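Local coordinates for protein signal peptidase I (Enterococcus faecalis, PDB 4ME8) that probably cleaves hydrophobic N-terminal signal or leader sequences from secreted proteins, acting as a serine endopeptidase of the S26 family, at residues 35-40 / 124-129; 44-49 / 110-115; 56-61 / 87-92; 72-77 / 115-120. One frame throughout, in Å; residues are numbered along the deposited sequence.

Contact 1. Residues 35-40 / 124-129; sequences FPSPRN and RYFGFV. With EDO (1,2-ethanediol), chain C.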
# COMPACT_ATOMS: atom_id res chain seq x y z
N PHE A 35 7.60 3.22 -9.90
CA PHE A 35 6.73 2.81 -11.01
C PHE A 35 5.95 4.01 -11.56
O PHE A 35 5.74 4.99 -10.84
CB PHE A 35 5.73 1.77 -10.52
CG PHE A 35 4.92 2.21 -9.33
CD1 PHE A 35 5.38 1.99 -8.05
CD2 PHE A 35 3.71 2.87 -9.51
CE1 PHE A 35 4.65 2.41 -6.96
CE2 PHE A 35 2.98 3.30 -8.42
CZ PHE A 35 3.44 3.07 -7.15
N PRO A 36 5.50 3.94 -12.83
CA PRO A 36 4.66 5.02 -13.33
C PRO A 36 3.29 4.97 -12.66
O PRO A 36 2.69 3.89 -12.56
CB PRO A 36 4.54 4.72 -14.83
CG PRO A 36 5.53 3.65 -15.13
CD PRO A 36 5.71 2.90 -13.85
N SER A 37 2.81 6.12 -12.18
CA SER A 37 1.51 6.18 -11.51
C SER A 37 0.39 5.69 -12.43
O SER A 37 0.34 6.09 -13.58
CB SER A 37 1.18 7.60 -11.04
OG SER A 37 -0.18 7.67 -10.59
N PRO A 38 -0.48 4.81 -11.92
CA PRO A 38 -1.65 4.35 -12.67
C PRO A 38 -2.60 5.48 -13.05
O PRO A 38 -3.36 5.35 -14.01
CB PRO A 38 -2.35 3.40 -11.71
CG PRO A 38 -1.27 2.89 -10.83
CD PRO A 38 -0.29 4.01 -10.69
N ARG A 39 -2.54 6.59 -12.31
CA ARG A 39 -3.34 7.76 -12.62
C ARG A 39 -2.83 8.48 -13.87
O ARG A 39 -3.55 8.57 -14.86
CB ARG A 39 -3.38 8.74 -11.44
CG ARG A 39 -4.62 9.62 -11.47
CD ARG A 39 -4.76 10.48 -10.23
NE ARG A 39 -5.07 9.72 -9.02
CZ ARG A 39 -6.27 9.22 -8.71
NH1 ARG A 39 -7.30 9.34 -9.54
NH2 ARG A 39 -6.44 8.57 -7.57
N ASN A 40 -1.60 8.97 -13.83
CA ASN A 40 -1.10 9.88 -14.87
C ASN A 40 0.24 9.49 -15.51
O ASN A 40 0.79 10.26 -16.31
CB ASN A 40 -1.01 11.29 -14.29
CG ASN A 40 -0.07 11.38 -13.10
OD1 ASN A 40 0.33 10.36 -12.52
ND2 ASN A 40 0.29 12.60 -12.72
N ARG A 124 -5.12 2.96 -2.44
CA ARG A 124 -6.43 3.36 -1.92
C ARG A 124 -7.23 4.20 -2.90
O ARG A 124 -8.45 4.22 -2.80
CB ARG A 124 -6.29 4.15 -0.62
CG ARG A 124 -5.93 3.31 0.59
CD ARG A 124 -5.59 4.18 1.78
NE ARG A 124 -4.43 5.03 1.53
CZ ARG A 124 -4.02 6.01 2.33
NH1 ARG A 124 -4.68 6.28 3.46
NH2 ARG A 124 -2.96 6.74 2.00
N TYR A 125 -6.55 4.91 -3.80
CA TYR A 125 -7.21 5.89 -4.67
C TYR A 125 -6.96 5.70 -6.17
O TYR A 125 -7.85 6.01 -6.97
CB TYR A 125 -6.80 7.31 -4.24
CG TYR A 125 -7.00 7.54 -2.76
CD1 TYR A 125 -8.27 7.50 -2.19
CD2 TYR A 125 -5.92 7.78 -1.91
CE1 TYR A 125 -8.47 7.71 -0.84
CE2 TYR A 125 -6.10 7.99 -0.55
CZ TYR A 125 -7.37 7.95 -0.02
OH TYR A 125 -7.55 8.16 1.32
N PHE A 126 -5.77 5.22 -6.57
CA PHE A 126 -5.53 4.85 -7.98
C PHE A 126 -5.57 3.34 -8.30
O PHE A 126 -5.32 2.93 -9.44
CB PHE A 126 -4.28 5.54 -8.58
CG PHE A 126 -2.95 5.16 -7.94
CD1 PHE A 126 -2.65 3.86 -7.57
CD2 PHE A 126 -1.97 6.13 -7.80
CE1 PHE A 126 -1.42 3.54 -7.02
CE2 PHE A 126 -0.73 5.82 -7.26
CZ PHE A 126 -0.45 4.52 -6.87
N GLY A 127 -5.89 2.51 -7.30
CA GLY A 127 -6.08 1.08 -7.54
C GLY A 127 -4.77 0.33 -7.61
O GLY A 127 -3.73 0.85 -7.23
N PHE A 128 -4.82 -0.90 -8.12
CA PHE A 128 -3.65 -1.78 -8.12
C PHE A 128 -2.58 -1.33 -9.13
O PHE A 128 -2.90 -0.71 -10.15
CB PHE A 128 -4.05 -3.23 -8.40
CG PHE A 128 -5.01 -3.81 -7.39
CD1 PHE A 128 -4.59 -4.08 -6.09
CD2 PHE A 128 -6.33 -4.09 -7.75
CE1 PHE A 128 -5.48 -4.62 -5.16
CE2 PHE A 128 -7.22 -4.62 -6.82
CZ PHE A 128 -6.79 -4.89 -5.52
N VAL A 129 -1.33 -1.68 -8.84
CA VAL A 129 -0.20 -1.35 -9.71
C VAL A 129 0.27 -2.61 -10.45
O VAL A 129 0.46 -3.65 -9.84
CB VAL A 129 0.98 -0.79 -8.88
CG1 VAL A 129 2.21 -0.54 -9.76
CG2 VAL A 129 0.55 0.48 -8.15
C1 EDO C . -12.22 5.03 -1.22
O1 EDO C . -11.70 5.74 -0.09
C2 EDO C . -11.65 5.58 -2.53
O2 EDO C . -11.17 4.52 -3.38

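Contact 2. Residues 44-49 / 110-115; sequences VAKRLI and YFVLGD. With EDO (1,2-ethanediol), chain B.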
# COMPACT_ATOMS: atom_id res chain seq x y z
N VAL A 44 6.65 7.62 -9.56
CA VAL A 44 6.38 7.85 -8.14
C VAL A 44 6.95 6.68 -7.35
O VAL A 44 7.21 5.60 -7.90
CB VAL A 44 4.86 8.08 -7.91
CG1 VAL A 44 4.05 6.82 -8.22
CG2 VAL A 44 4.58 8.58 -6.50
N ALA A 45 7.19 6.90 -6.06
CA ALA A 45 7.72 5.89 -5.17
C ALA A 45 6.69 5.59 -4.10
O ALA A 45 6.15 6.51 -3.49
CB ALA A 45 9.00 6.39 -4.54
N LYS A 46 6.38 4.30 -3.91
CA LYS A 46 5.46 3.87 -2.85
C LYS A 46 5.94 2.57 -2.22
O LYS A 46 6.78 1.88 -2.79
CB LYS A 46 4.03 3.69 -3.38
CG LYS A 46 3.36 4.96 -3.91
CD LYS A 46 3.04 5.98 -2.82
CE LYS A 46 2.76 7.33 -3.46
NZ LYS A 46 2.31 8.38 -2.52
N ARG A 47 5.40 2.26 -1.05
CA ARG A 47 5.72 1.05 -0.32
C ARG A 47 4.82 -0.13 -0.73
O ARG A 47 3.60 0.00 -0.83
CB ARG A 47 5.62 1.28 1.19
CG ARG A 47 6.48 0.31 1.99
CD ARG A 47 6.47 0.61 3.48
NE ARG A 47 7.27 1.79 3.81
CZ ARG A 47 8.58 1.78 4.08
NH1 ARG A 47 9.27 0.64 4.04
NH2 ARG A 47 9.20 2.91 4.37
N LEU A 48 5.46 -1.26 -0.99
CA LEU A 48 4.76 -2.49 -1.32
C LEU A 48 4.09 -3.02 -0.05
O LEU A 48 4.76 -3.25 0.96
CB LEU A 48 5.73 -3.52 -1.90
CG LEU A 48 5.14 -4.86 -2.33
CD1 LEU A 48 3.86 -4.65 -3.14
CD2 LEU A 48 6.16 -5.64 -3.13
N ILE A 49 2.77 -3.18 -0.10
CA ILE A 49 1.98 -3.58 1.07
C ILE A 49 1.29 -4.92 0.81
O ILE A 49 1.37 -5.85 1.63
CB ILE A 49 0.97 -2.47 1.44
CG1 ILE A 49 1.73 -1.23 1.96
CG2 ILE A 49 -0.03 -2.95 2.47
CD1 ILE A 49 2.47 -1.41 3.27
N TYR A 110 0.26 -5.42 -7.59
CA TYR A 110 0.61 -5.01 -6.24
C TYR A 110 -0.38 -3.99 -5.69
O TYR A 110 -0.98 -3.21 -6.44
CB TYR A 110 2.00 -4.34 -6.23
CG TYR A 110 3.21 -5.22 -6.54
CD1 TYR A 110 3.31 -6.52 -6.05
CD2 TYR A 110 4.28 -4.71 -7.26
CE1 TYR A 110 4.43 -7.30 -6.30
CE2 TYR A 110 5.41 -5.48 -7.51
CZ TYR A 110 5.48 -6.77 -7.03
OH TYR A 110 6.59 -7.54 -7.28
N PHE A 111 -0.53 -4.00 -4.36
CA PHE A 111 -1.22 -2.95 -3.62
C PHE A 111 -0.14 -2.18 -2.89
O PHE A 111 0.68 -2.77 -2.17
CB PHE A 111 -2.19 -3.56 -2.60
CG PHE A 111 -3.05 -2.55 -1.91
CD1 PHE A 111 -4.22 -2.10 -2.49
CD2 PHE A 111 -2.67 -2.03 -0.68
CE1 PHE A 111 -5.01 -1.15 -1.86
CE2 PHE A 111 -3.45 -1.08 -0.04
CZ PHE A 111 -4.62 -0.64 -0.63
N VAL A 112 -0.09 -0.87 -3.10
CA VAL A 112 0.96 -0.03 -2.51
C VAL A 112 0.36 1.12 -1.70
O VAL A 112 -0.76 1.53 -1.95
CB VAL A 112 1.93 0.51 -3.58
CG1 VAL A 112 2.53 -0.63 -4.40
CG2 VAL A 112 1.25 1.54 -4.49
N LEU A 113 1.10 1.61 -0.71
CA LEU A 113 0.68 2.75 0.10
C LEU A 113 1.89 3.65 0.35
O LEU A 113 3.01 3.17 0.44
CB LEU A 113 0.13 2.28 1.44
CG LEU A 113 -1.12 1.41 1.51
CD1 LEU A 113 -1.37 1.01 2.94
CD2 LEU A 113 -2.35 2.12 0.96
N GLY A 114 1.65 4.96 0.47
CA GLY A 114 2.71 5.89 0.82
C GLY A 114 2.77 6.16 2.31
O GLY A 114 1.73 6.22 2.96
N ASP A 115 3.98 6.35 2.84
CA ASP A 115 4.16 6.54 4.29
C ASP A 115 3.48 7.81 4.81
O ASP A 115 2.97 7.80 5.93
CB ASP A 115 5.65 6.55 4.66
CG ASP A 115 6.34 5.20 4.43
OD1 ASP A 115 5.68 4.18 4.07
OD2 ASP A 115 7.57 5.16 4.63
C1 EDO B . 8.27 6.43 -0.51
O1 EDO B . 8.53 7.83 -0.28
C2 EDO B . 7.45 5.85 0.64
O2 EDO B . 6.08 6.23 0.51

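Contact 3. Residues 56-61 / 87-92; sequences VEYRDD and NYTQDF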
# COMPACT_ATOMS: atom_id res chain seq x y z
N VAL A 56 -6.05 -7.48 1.95
CA VAL A 56 -5.47 -6.36 2.69
C VAL A 56 -6.56 -5.64 3.44
O VAL A 56 -7.59 -5.27 2.87
CB VAL A 56 -4.78 -5.35 1.75
CG1 VAL A 56 -4.27 -4.15 2.56
CG2 VAL A 56 -3.64 -6.02 1.00
N GLU A 57 -6.35 -5.45 4.74
CA GLU A 57 -7.29 -4.73 5.56
C GLU A 57 -6.56 -3.80 6.53
O GLU A 57 -5.52 -4.15 7.07
CB GLU A 57 -8.22 -5.70 6.33
CG GLU A 57 -9.13 -5.00 7.35
CD GLU A 57 -10.32 -5.83 7.82
OE1 GLU A 57 -10.30 -7.08 7.73
OE2 GLU A 57 -11.30 -5.22 8.31
N TYR A 58 -7.12 -2.61 6.70
CA TYR A 58 -6.78 -1.75 7.82
C TYR A 58 -8.00 -1.64 8.71
O TYR A 58 -9.09 -1.33 8.23
CB TYR A 58 -6.34 -0.37 7.34
CG TYR A 58 -4.85 -0.23 7.22
CD1 TYR A 58 -4.19 -0.70 6.10
CD2 TYR A 58 -4.10 0.36 8.23
CE1 TYR A 58 -2.82 -0.58 5.98
CE2 TYR A 58 -2.73 0.48 8.12
CZ TYR A 58 -2.10 0.01 7.00
OH TYR A 58 -0.74 0.13 6.87
N ARG A 59 -7.82 -1.91 9.99
CA ARG A 59 -8.85 -1.72 11.00
C ARG A 59 -8.16 -1.17 12.25
O ARG A 59 -7.19 -1.75 12.74
CB ARG A 59 -9.58 -3.04 11.31
CG ARG A 59 -10.70 -2.91 12.32
CD ARG A 59 -11.61 -4.14 12.39
NE ARG A 59 -11.07 -5.21 13.23
CZ ARG A 59 -10.44 -6.31 12.79
NH1 ARG A 59 -10.23 -6.52 11.49
NH2 ARG A 59 -10.00 -7.21 13.66
N ASP A 60 -8.66 -0.03 12.74
CA ASP A 60 -8.11 0.65 13.92
C ASP A 60 -6.62 0.97 13.78
O ASP A 60 -5.85 0.91 14.74
CB ASP A 60 -8.38 -0.17 15.19
CG ASP A 60 -9.86 -0.18 15.57
OD1 ASP A 60 -10.46 0.92 15.64
OD2 ASP A 60 -10.41 -1.27 15.82
N ASP A 61 -6.25 1.33 12.55
CA ASP A 61 -4.90 1.78 12.21
C ASP A 61 -3.85 0.66 12.17
O ASP A 61 -2.64 0.94 12.16
CB ASP A 61 -4.45 2.90 13.16
CG ASP A 61 -3.74 4.02 12.44
OD1 ASP A 61 -3.99 4.20 11.23
OD2 ASP A 61 -2.94 4.74 13.08
N ASN A 87 -7.42 8.10 13.24
CA ASN A 87 -6.58 7.04 12.66
C ASN A 87 -5.79 7.59 11.46
O ASN A 87 -6.37 8.23 10.58
CB ASN A 87 -7.41 5.84 12.20
CG ASN A 87 -7.79 4.90 13.34
OD1 ASN A 87 -7.20 4.93 14.43
ND2 ASN A 87 -8.76 4.04 13.08
N TYR A 88 -4.49 7.32 11.45
CA TYR A 88 -3.59 7.79 10.39
C TYR A 88 -4.00 7.23 9.02
O TYR A 88 -3.96 7.94 8.00
CB TYR A 88 -2.16 7.37 10.74
CG TYR A 88 -1.09 8.05 9.94
CD1 TYR A 88 -0.93 9.43 9.99
CD2 TYR A 88 -0.21 7.32 9.15
CE1 TYR A 88 0.06 10.06 9.27
CE2 TYR A 88 0.80 7.94 8.43
CZ TYR A 88 0.92 9.32 8.49
OH TYR A 88 1.91 9.95 7.78
N THR A 89 -4.37 5.95 9.00
CA THR A 89 -4.88 5.28 7.81
C THR A 89 -6.32 4.88 8.10
O THR A 89 -6.60 4.26 9.13
CB THR A 89 -4.06 4.01 7.48
OG1 THR A 89 -2.67 4.32 7.39
CG2 THR A 89 -4.52 3.39 6.16
N GLN A 90 -7.23 5.23 7.20
CA GLN A 90 -8.66 4.94 7.39
C GLN A 90 -8.92 3.44 7.30
O GLN A 90 -8.17 2.70 6.64
CB GLN A 90 -9.55 5.73 6.40
CG GLN A 90 -9.73 5.14 4.99
CD GLN A 90 -8.63 5.53 4.01
OE1 GLN A 90 -7.44 5.46 4.33
NE2 GLN A 90 -9.03 5.94 2.80
N ASP A 91 -9.97 2.99 7.99
CA ASP A 91 -10.43 1.61 7.86
C ASP A 91 -10.78 1.30 6.39
O ASP A 91 -11.46 2.08 5.72
CB ASP A 91 -11.65 1.34 8.75
CG ASP A 91 -11.34 1.44 10.25
OD1 ASP A 91 -10.16 1.41 10.65
OD2 ASP A 91 -12.30 1.56 11.04
N PHE A 92 -10.29 0.18 5.89
CA PHE A 92 -10.69 -0.31 4.58
C PHE A 92 -10.33 -1.78 4.41
O PHE A 92 -9.51 -2.31 5.16
CB PHE A 92 -10.05 0.52 3.45
CG PHE A 92 -8.54 0.36 3.33
CD1 PHE A 92 -7.69 1.20 4.03
CD2 PHE A 92 -7.98 -0.60 2.49
CE1 PHE A 92 -6.31 1.08 3.92
CE2 PHE A 92 -6.61 -0.73 2.38
CZ PHE A 92 -5.77 0.11 3.10
O HOH W 1 -1.62 3.81 9.68
O HOH W 2 -7.74 1.94 9.85

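Contact 4. Residues 72-77 / 115-120; sequences EDYLAS and DNRPRS. With EDO (1,2-ethanediol), chain B.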
# COMPACT_ATOMS: atom_id res chain seq x y z
N GLU A 72 4.21 -1.69 11.65
CA GLU A 72 4.80 -0.75 10.71
C GLU A 72 5.60 0.29 11.50
O GLU A 72 5.13 1.40 11.74
CB GLU A 72 3.71 -0.07 9.87
CG GLU A 72 2.98 -1.02 8.92
CD GLU A 72 1.78 -0.38 8.23
OE1 GLU A 72 0.70 -0.34 8.85
OE2 GLU A 72 1.91 0.04 7.05
N ASP A 73 6.80 -0.09 11.92
CA ASP A 73 7.65 0.77 12.75
C ASP A 73 8.06 2.07 12.05
O ASP A 73 8.41 3.05 12.71
CB ASP A 73 8.88 0.01 13.24
CG ASP A 73 8.59 -0.87 14.47
OD1 ASP A 73 7.48 -0.77 15.04
OD2 ASP A 73 9.48 -1.64 14.88
N TYR A 74 8.00 2.07 10.72
CA TYR A 74 8.23 3.28 9.92
C TYR A 74 7.09 4.31 9.98
O TYR A 74 7.28 5.46 9.57
CB TYR A 74 8.49 2.90 8.45
CG TYR A 74 7.36 2.13 7.79
CD1 TYR A 74 6.27 2.79 7.21
CD2 TYR A 74 7.38 0.74 7.75
CE1 TYR A 74 5.24 2.08 6.61
CE2 TYR A 74 6.36 0.02 7.15
CZ TYR A 74 5.29 0.69 6.59
OH TYR A 74 4.29 -0.04 6.00
N LEU A 75 5.91 3.91 10.46
CA LEU A 75 4.78 4.84 10.64
C LEU A 75 4.68 5.42 12.07
O LEU A 75 3.93 6.38 12.31
CB LEU A 75 3.46 4.14 10.29
CG LEU A 75 3.21 3.67 8.85
CD1 LEU A 75 1.75 3.26 8.70
CD2 LEU A 75 3.56 4.73 7.81
N ALA A 76 5.42 4.85 13.02
CA ALA A 76 5.28 5.22 14.42
C ALA A 76 5.69 6.66 14.67
O ALA A 76 5.05 7.37 15.45
CB ALA A 76 6.11 4.28 15.30
N SER A 77 6.75 7.09 13.98
CA SER A 77 7.27 8.44 14.13
C SER A 77 6.29 9.50 13.61
O SER A 77 6.14 10.56 14.21
CB SER A 77 8.61 8.57 13.40
OG SER A 77 9.32 9.70 13.84
N ASP A 115 3.98 6.35 2.84
CA ASP A 115 4.16 6.54 4.29
C ASP A 115 3.48 7.81 4.81
O ASP A 115 2.97 7.80 5.93
CB ASP A 115 5.65 6.55 4.66
CG ASP A 115 6.34 5.20 4.43
OD1 ASP A 115 5.68 4.18 4.07
OD2 ASP A 115 7.57 5.16 4.63
N ASN A 116 3.51 8.89 4.03
CA ASN A 116 2.76 10.11 4.38
C ASN A 116 1.28 9.89 4.02
O ASN A 116 0.73 10.53 3.11
CB ASN A 116 3.35 11.36 3.72
CG ASN A 116 2.98 12.65 4.45
OD1 ASN A 116 2.58 12.62 5.62
ND2 ASN A 116 3.14 13.78 3.78
N ARG A 117 0.65 8.99 4.77
CA ARG A 117 -0.67 8.41 4.43
C ARG A 117 -1.79 9.38 4.06
O ARG A 117 -2.51 9.15 3.07
CB ARG A 117 -1.14 7.45 5.54
CG ARG A 117 -0.29 6.20 5.72
CD ARG A 117 -0.58 5.16 4.65
NE ARG A 117 0.46 4.13 4.57
CZ ARG A 117 0.47 2.98 5.23
NH1 ARG A 117 -0.51 2.67 6.07
NH2 ARG A 117 1.50 2.14 5.08
N PRO A 118 -1.97 10.47 4.84
CA PRO A 118 -3.04 11.40 4.47
C PRO A 118 -2.75 12.29 3.26
O PRO A 118 -3.64 13.04 2.82
CB PRO A 118 -3.24 12.24 5.73
CG PRO A 118 -2.02 12.05 6.56
CD PRO A 118 -1.45 10.71 6.20
N ARG A 119 -1.52 12.25 2.74
CA ARG A 119 -1.11 13.07 1.60
C ARG A 119 -0.66 12.21 0.42
O ARG A 119 -0.06 12.70 -0.53
CB ARG A 119 -0.00 14.04 2.04
CG ARG A 119 -0.52 15.35 2.62
CD ARG A 119 0.44 15.95 3.65
NE ARG A 119 0.15 15.48 5.01
CZ ARG A 119 -0.78 16.00 5.83
NH1 ARG A 119 -1.54 17.03 5.45
NH2 ARG A 119 -0.94 15.48 7.05
N SER A 120 -0.98 10.92 0.48
CA SER A 120 -0.51 9.95 -0.50
C SER A 120 -1.59 9.52 -1.50
O SER A 120 -2.65 8.99 -1.12
CB SER A 120 0.03 8.70 0.20
OG SER A 120 0.36 7.70 -0.75
C1 EDO B . 8.27 6.43 -0.51
O1 EDO B . 8.53 7.83 -0.28
C2 EDO B . 7.45 5.85 0.64
O2 EDO B . 6.08 6.23 0.51

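Contact 1. Residues 35-40 / 124-129
Arg39 and Phe126 bring the two backbones closest, with CA atoms 5.9 Å apart, where the chain leaving strand 32-36 runs past residues 125-129 in a roughly opposite direction. Phe126 is the centre of the packing. Its CG lies between the backbone N and the carbonyl carbon (chi1 64°), and the ring is presented to segment 35-40. Pro38 covers one face. Its CD is 3.7 Å from the Phe126 ring centroid and almost on the ring normal, a CH-pi contact. Ser37 OG approaches the same ring obliquely. It also accepts from Arg39 N at 3.1 Å, which makes an ST turn. Phe35 comes from the opposite direction and receives Phe126 CZ at its ring edge, 4.0 Å from Phe35 CE2. One face of Phe35 is covered by Val129 CG1, 4.0 Å from the Phe35 centroid. On the exposed side, Arg39 NH2 gives a weak, bent bond to Tyr125 O (3.0 Å, 127°). Arg39 NE has a salt bridge to Asp121. Phe35 also touches Lys46, the predicted active-site lysine, so this apolar cluster borders the probable catalytic site of a Ser-Lys signal peptidase.

Contact 2. Residues 44-49 / 110-115
Arg47 and Leu113 form an antiparallel hydrogen-bonded pair: Arg47 N reaches Leu113 O at 3.0 Å, and Leu113 N reaches Arg47 O. Leu48 and Val112 follow as a non-hydrogen-bonded pair, and Ile49 N bonds to Phe111 O. Strands 43-50 and 109-113 are neighbours in the five-stranded antiparallel sheet. Packing is tight at this end. Leu48 CD1 lies 3.5 Å from Tyr110 CD1, and Leu48 CD2 sits over one face of the Tyr110 ring, 4.1 Å from its centroid. The buried Ile49 and Leu113 side chains cross at about a right angle, with Ile49 CG1 3.9 Å from Leu113 CB. Lys46 lays its CB against Val112 CG2 at 3.7 Å. Its chain bends at chi2 (-68°), and CD passes 3.7 Å from Gly114 CA, where the glycine has no side chain in the way. NZ goes on to Ser120 OG. The Arg47-Asp115 end is polar and more open to solvent. Arg47 grips Asp115 side-on, NE to OD1 at 2.9 Å and NH2 to OD2 at 2.8 Å. Both bonds are nearly straight (170°) and use syn lone pairs, with the two planes nearly coplanar. An ethanediol, probably from the crystallisation liquor, accepts from Asp115 N. The paired salt bridge probably offsets the charge of both groups and fixes their rotation, while Gly114 gives the predicted active-site Lys46 a path to Ser120.

Contact 3. Residues 56-61 / 87-92
Val56 CG1 meets Phe92 CE2 at 4.1 Å, where strand 56-59 pairs with strand 92-93 at the edge of an antiparallel four-stranded sheet. Glu57 turns away, but its CA makes a CA-H...O contact with Phe92 O. Tyr58 buries the most area here, with Phe92 close behind. It forms a hydrogen-bonded pair with Phe92: Tyr58 N to Phe92 O at 2.9 Å, and Phe92 N to Tyr58 O. Their side chains point the same way; the ring planes are 24° apart but slid, so they barely overlap, with Tyr58 CD1 3.5 Å from Phe92 CZ. Thr89 holds CG2 opposite its backbone N (OG1 at chi1 -53°), which lays the methyl over one face of the Tyr58 ring, 3.8 Å from its centroid. Tyr58 OH bonds to Glu72 and Arg117. Asp60 and Asp61 both have positive phi, consistent with a type I' turn of the hairpin to strand 62-65. Asp60 N is caught by Asp91 OD1 at 2.9 Å, on the syn side but 31° out of the carboxylate plane. Asp61 OD1 accepts from Thr89 N at 2.9 Å, nearly along the C-O axis, while OD2 takes a weak bond from Tyr88 N. One water donates to Asp61 OD1 and bonds to Thr89 OG1, which also bonds to Arg117 NH1. A second accepts from Asp61 N and donates to Thr89 O and Asp91 OD1, 2.6 Å from the latter.

Contact 4. Residues 72-77 / 115-120
Arg117 NH2 donates to Glu72 OE2 at 2.9 Å (157°), a salt bridge between two loops. The carboxylate is met on its syn side, 23° out of its plane, and the carboxylate and guanidinium planes are moderately tilted. Tyr74 OH also gives a weak bond to Glu72 OE2, so that one oxygen has two donors. Glu72 OE1 bonds to Tyr58 OH. Arg117 NH1 bonds to Tyr58 OH and Thr89 OG1, and NE makes a weak bond to Gly114 O. The bend of the arginine chain at chi2 (-77°) helps aim its end at these groups. Leu75 covers one face of the guanidinium: its CD1 lies 3.5 Å from Arg117 NH1, across the arginine chain. Leu75 CD2 rests near Asp115 O, at 3.6 Å. Beyond Leu75, the Tyr74 ring meets the Asp115 carboxylate obliquely, side chains crossing at about a right angle, with Tyr74 CE1 3.3 Å from Asp115 OD1. The ring also makes a cation-pi contact with Arg47, the salt-bridge partner of Asp115. Arg117 is buried, yet all three of its nitrogens have acceptors, that of NE through a weak bond. Its charge is probably balanced mainly by Glu72, and the polar network should hold the guanidinium against rotation.

How the contacts relate
From the N terminus, contact 1 closes the longest loop, joining the end of strand 32-36 to the stretch from helix 123-126 to strand 129-130, and encloses the other three. Contact 2, 44-49 with 110-115, comes next and pairs two strands of the sheet that also holds 32-36. Contact 3, 56-61 with 87-92, lies wholly within the loop of contact 2 and belongs to the second sheet. Contact 4 crosses both contact 2 and contact 3, and shares Asp115 with contact 2. It ties the loop after strand 68-70 to the loop between strand 109-113 and helix 123-126. Gln90 in contact 3 bonds to Arg124 and Tyr125 in contact 1, and Phe111 packs on Phe92 between the sheets.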